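Local structure of probable transcriptional regulator, LysR family protein (Rhodococcus sp., 2QL3) at residues 3-11 against 195-203. The protein probably regulates transcription as a LysR-family DNA-binding factor, this chain being its C-terminal substrate-binding (effector) domain. Residues are numbered along the deposited sequence; the frame is centred on the assembly and turned at random.
Sequences VAGPIAVGC and SRVARAFIR
V3 sets its two methyls against the start of helix 196-203: CG2 lies 3.5 Å from V197 CG1 and also brushes the aliphatic base of R196, while CG1 rests 4.0 Å from A200 CB. The V3 and V197 side chains cross at about a right angle. V197 CG1 also lies 3.0 Å from A4 O, a tight carbon-oxygen approach. At G5 the phi angle is positive, and a CB at these backbone angles would collide with P6 CD and be jammed against the preceding carbonyl O, a conformation that calls for glycine. P6 O then meets V197 CG2 at 3.3 Å and accepts a bond from a water that in turn accepts one from S195 OG. S195 is the N-cap residue of the helix, its OG accepting a hydrogen bond from A198 N at 3.1 Å.

The strand pairs in parallel with 34-40 and 57-61 in one lobe of the periplasmic-binding-protein-like fold of LysR effector domains; the C-terminal helix packs on one of its faces, the two short axes 8.0 Å apart and inclined at 56°.

I7 extends toward the helix: with CG1 anti to the backbone N (chi1 178°) and chi2 also extended, CD1 is carried to 3.5 Å from F201 CB, approaching the ring obliquely. V9 and F201 approach each other from opposite directions, V9 CG2 lying over one ring face, 4.3 Å from the F201 centroid and 19° off the normal, a CH-pi contact. F27 of helix 20-30 also meets the F201 ring, edge-to-face. Replacing F201 by an alanine is likely to leave V9 CG2 without its aromatic face and a gap beyond I7 CD1.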
ATOM      1  N   VAL A   3      11.863  16.486  26.731  1.00 41.93           N
ATOM      2  CA  VAL A   3      11.179  17.124  25.548  1.00 41.48           C
ATOM      3  C   VAL A   3       9.713  16.739  25.449  1.00 39.58           C
ATOM      4  O   VAL A   3       9.322  15.610  25.744  1.00 39.95           O
ATOM      5  CB  VAL A   3      11.895  16.865  24.213  1.00 42.05           C
ATOM      6  CG1 VAL A   3      11.220  15.754  23.406  1.00 44.06           C
ATOM      7  CG2 VAL A   3      11.868  18.136  23.382  1.00 43.32           C
ATOM      8  N   ALA A   4       8.907  17.711  25.076  1.00 37.48           N
ATOM      9  CA  ALA A   4       7.469  17.548  25.065  1.00 36.97           C
ATOM     10  C   ALA A   4       6.835  18.433  23.977  1.00 35.88           C
ATOM     11  O   ALA A   4       7.447  19.395  23.535  1.00 38.36           O
ATOM     12  CB  ALA A   4       6.905  17.875  26.459  1.00 36.10           C
ATOM     13  N   GLY A   5       5.635  18.101  23.517  1.00 34.35           N
ATOM     14  CA  GLY A   5       4.984  18.927  22.519  1.00 32.11           C
ATOM     15  C   GLY A   5       4.892  18.238  21.153  1.00 31.38           C
ATOM     16  O   GLY A   5       5.460  17.142  20.953  1.00 29.62           O
ATOM     17  N   PRO A   6       4.178  18.879  20.211  1.00 30.52           N
ATOM     18  CA  PRO A   6       3.828  18.257  18.891  1.00 30.62           C
ATOM     19  C   PRO A   6       4.991  18.278  17.945  1.00 28.95           C
ATOM     20  O   PRO A   6       5.720  19.261  17.921  1.00 29.01           O
ATOM     21  CB  PRO A   6       2.734  19.180  18.362  1.00 29.57           C
ATOM     22  CG  PRO A   6       3.066  20.549  18.995  1.00 29.78           C
ATOM     23  CD  PRO A   6       3.619  20.231  20.344  1.00 31.24           C
ATOM     24  N   ILE A   7       5.151  17.220  17.131  1.00 28.87           N
ATOM     25  CA  ILE A   7       6.056  17.262  15.956  1.00 26.24           C
ATOM     26  C   ILE A   7       5.287  16.699  14.785  1.00 23.30           C
ATOM     27  O   ILE A   7       4.596  15.707  14.940  1.00 22.93           O
ATOM     28  CB  ILE A   7       7.439  16.502  16.150  1.00 26.21           C
ATOM     29  CG1 ILE A   7       8.262  16.553  14.874  1.00 25.37           C
ATOM     30  CG2 ILE A   7       7.262  15.013  16.616  1.00 27.63           C
ATOM     31  CD1 ILE A   7       9.531  15.682  14.878  1.00 28.44           C
ATOM     32  N   ALA A   8       5.376  17.346  13.644  1.00 22.27           N
ATOM     33  CA  ALA A   8       4.804  16.812  12.380  1.00 24.07           C
ATOM     34  C   ALA A   8       5.874  16.124  11.519  1.00 23.67           C
ATOM     35  O   ALA A   8       6.857  16.735  11.101  1.00 22.86           O
ATOM     36  CB  ALA A   8       4.026  17.872  11.579  1.00 24.76           C
ATOM     37  N   VAL A   9       5.674  14.827  11.349  1.00 23.70           N
ATOM     38  CA  VAL A   9       6.571  13.949  10.579  1.00 23.05           C
ATOM     39  C   VAL A   9       5.899  13.461   9.288  1.00 23.13           C
ATOM     40  O   VAL A   9       4.817  12.828   9.290  1.00 22.77           O
ATOM     41  CB  VAL A   9       7.014  12.712  11.393  1.00 22.50           C
ATOM     42  CG1 VAL A   9       8.037  11.860  10.563  1.00 21.45           C
ATOM     43  CG2 VAL A   9       7.604  13.108  12.768  1.00 23.89           C
ATOM     44  N   GLY A  10       6.508  13.780   8.167  1.00 22.91           N
ATOM     45  CA  GLY A  10       5.938  13.293   6.915  1.00 23.45           C
ATOM     46  C   GLY A  10       6.792  12.185   6.362  1.00 24.49           C
ATOM     47  O   GLY A  10       7.976  12.016   6.782  1.00 24.95           O
ATOM     48  N   CYS A  11       6.235  11.428   5.419  1.00 25.08           N
ATOM     49  CA  CYS A  11       7.035  10.463   4.657  1.00 25.96           C
ATOM     50  C   CYS A  11       6.361  10.060   3.355  1.00 26.18           C
ATOM     51  O   CYS A  11       5.164  10.328   3.193  1.00 27.23           O
ATOM     52  CB  CYS A  11       7.371   9.243   5.509  1.00 26.30           C
ATOM     53  SG  CYS A  11       6.058   8.094   5.714  1.00 27.16           S
ATOM     54  N   SER A 195      12.299  23.177  16.173  1.00 21.76           N
ATOM     55  CA  SER A 195      11.851  23.142  17.568  1.00 22.64           C
ATOM     56  C   SER A 195      12.675  22.101  18.353  1.00 22.32           C
ATOM     57  O   SER A 195      13.402  21.291  17.774  1.00 21.12           O
ATOM     58  CB  SER A 195      10.364  22.795  17.629  1.00 22.70           C
ATOM     59  OG  SER A 195      10.236  21.374  17.452  1.00 26.28           O
ATOM     60  N   ARG A 196      12.540  22.136  19.664  1.00 22.40           N
ATOM     61  CA  ARG A 196      13.266  21.277  20.548  1.00 24.05           C
ATOM     62  C   ARG A 196      12.878  19.836  20.289  1.00 23.69           C
ATOM     63  O   ARG A 196      13.750  18.948  20.299  1.00 22.83           O
ATOM     64  CB  ARG A 196      12.991  21.629  22.001  1.00 24.22           C
ATOM     65  CG  ARG A 196      13.181  23.074  22.305  1.00 29.58           C
ATOM     66  CD  ARG A 196      13.674  23.359  23.684  1.00 35.08           C
ATOM     67  NE  ARG A 196      15.060  23.002  23.827  1.00 37.22           N
ATOM     68  CZ  ARG A 196      16.078  23.819  24.106  1.00 32.80           C
ATOM     69  NH1 ARG A 196      15.948  25.120  24.286  1.00 33.77           N
ATOM     70  NH2 ARG A 196      17.277  23.287  24.183  1.00 35.51           N
ATOM     71  N   VAL A 197      11.593  19.610  20.023  1.00 23.79           N
ATOM     72  CA  VAL A 197      11.095  18.251  19.791  1.00 24.98           C
ATOM     73  C   VAL A 197      11.548  17.714  18.421  1.00 24.22           C
ATOM     74  O   VAL A 197      11.840  16.537  18.316  1.00 24.72           O
ATOM     75  CB  VAL A 197       9.526  18.106  19.889  1.00 26.46           C
ATOM     76  CG1 VAL A 197       9.054  18.307  21.281  1.00 29.09           C
ATOM     77  CG2 VAL A 197       8.847  19.148  19.037  1.00 25.33           C
ATOM     78  N   ALA A 198      11.633  18.587  17.419  1.00 23.64           N
ATOM     79  CA  ALA A 198      12.106  18.246  16.061  1.00 24.19           C
ATOM     80  C   ALA A 198      13.575  17.846  16.138  1.00 24.64           C
ATOM     81  O   ALA A 198      13.994  16.826  15.604  1.00 26.08           O
ATOM     82  CB  ALA A 198      11.914  19.444  15.099  1.00 23.46           C
ATOM     83  N   ARG A 199      14.364  18.672  16.811  1.00 26.44           N
ATOM     84  CA  ARG A 199      15.770  18.407  17.041  1.00 27.59           C
ATOM     85  C   ARG A 199      15.951  17.076  17.826  1.00 27.27           C
ATOM     86  O   ARG A 199      16.796  16.242  17.465  1.00 27.89           O
ATOM     87  CB  ARG A 199      16.372  19.578  17.790  1.00 27.25           C
ATOM     88  CG  ARG A 199      17.651  19.951  17.240  1.00 31.10           C
ATOM     89  CD  ARG A 199      17.837  21.416  17.373  1.00 39.10           C
ATOM     90  NE  ARG A 199      18.843  21.697  18.379  1.00 41.66           N
ATOM     91  CZ  ARG A 199      20.154  21.810  18.140  1.00 47.79           C
ATOM     92  NH1 ARG A 199      20.644  21.668  16.907  1.00 48.20           N
ATOM     93  NH2 ARG A 199      20.982  22.081  19.152  1.00 49.37           N
ATOM     94  N   ALA A 200      15.148  16.872  18.866  1.00 26.08           N
ATOM     95  CA  ALA A 200      15.212  15.605  19.617  1.00 26.79           C
ATOM     96  C   ALA A 200      14.922  14.426  18.711  1.00 25.64           C
ATOM     97  O   ALA A 200      15.590  13.377  18.825  1.00 23.12           O
ATOM     98  CB  ALA A 200      14.288  15.592  20.867  1.00 27.01           C
ATOM     99  N   PHE A 201      13.962  14.622  17.783  1.00 25.05           N
ATOM    100  CA  PHE A 201      13.597  13.569  16.817  1.00 25.32           C
ATOM    101  C   PHE A 201      14.763  13.182  15.863  1.00 24.63           C
ATOM    102  O   PHE A 201      15.099  11.994  15.718  1.00 24.05           O
ATOM    103  CB  PHE A 201      12.345  13.937  16.015  1.00 23.94           C
ATOM    104  CG  PHE A 201      11.896  12.874  15.098  1.00 24.92           C
ATOM    105  CD1 PHE A 201      11.002  11.919  15.536  1.00 25.44           C
ATOM    106  CD2 PHE A 201      12.324  12.826  13.761  1.00 22.70           C
ATOM    107  CE1 PHE A 201      10.531  10.923  14.701  1.00 23.41           C
ATOM    108  CE2 PHE A 201      11.861  11.805  12.916  1.00 23.91           C
ATOM    109  CZ  PHE A 201      10.960  10.829  13.422  1.00 20.26           C
ATOM    110  N   ILE A 202      15.366  14.200  15.258  1.00 23.65           N
ATOM    111  CA  ILE A 202      16.464  14.034  14.385  1.00 24.15           C
ATOM    112  C   ILE A 202      17.642  13.337  15.097  1.00 25.37           C
ATOM    113  O   ILE A 202      18.213  12.402  14.544  1.00 25.43           O
ATOM    114  CB  ILE A 202      16.912  15.401  13.773  1.00 25.06           C
ATOM    115  CG1 ILE A 202      15.781  15.983  12.901  1.00 24.33           C
ATOM    116  CG2 ILE A 202      18.291  15.247  13.036  1.00 21.89           C
ATOM    117  CD1 ILE A 202      15.826  17.540  12.638  1.00 21.22           C
ATOM    118  N   ARG A 203      17.978  13.761  16.310  1.00 25.48           N
ATOM    119  CA  ARG A 203      19.102  13.182  17.057  1.00 27.35           C
ATOM    120  C   ARG A 203      18.760  11.727  17.427  1.00 27.20           C
ATOM    121  O   ARG A 203      19.626  10.858  17.399  1.00 26.33           O
ATOM    122  CB  ARG A 203      19.491  14.023  18.322  1.00 26.53           C
ATOM    123  CG  ARG A 203      20.002  15.446  18.053  1.00 28.87           C
ATOM    124  CD  ARG A 203      20.351  16.141  19.379  1.00 32.82           C
ATOM    125  NE  ARG A 203      20.764  17.558  19.308  1.00 43.87           N
ATOM    126  CZ  ARG A 203      20.720  18.404  20.355  1.00 47.31           C
ATOM    127  NH1 ARG A 203      20.254  17.987  21.531  1.00 48.08           N
ATOM    128  NH2 ARG A 203      21.136  19.669  20.252  1.00 47.50           N
TER
HETATM  129  O   HOH W   1       7.476  21.075  16.368  1.00 29.45           O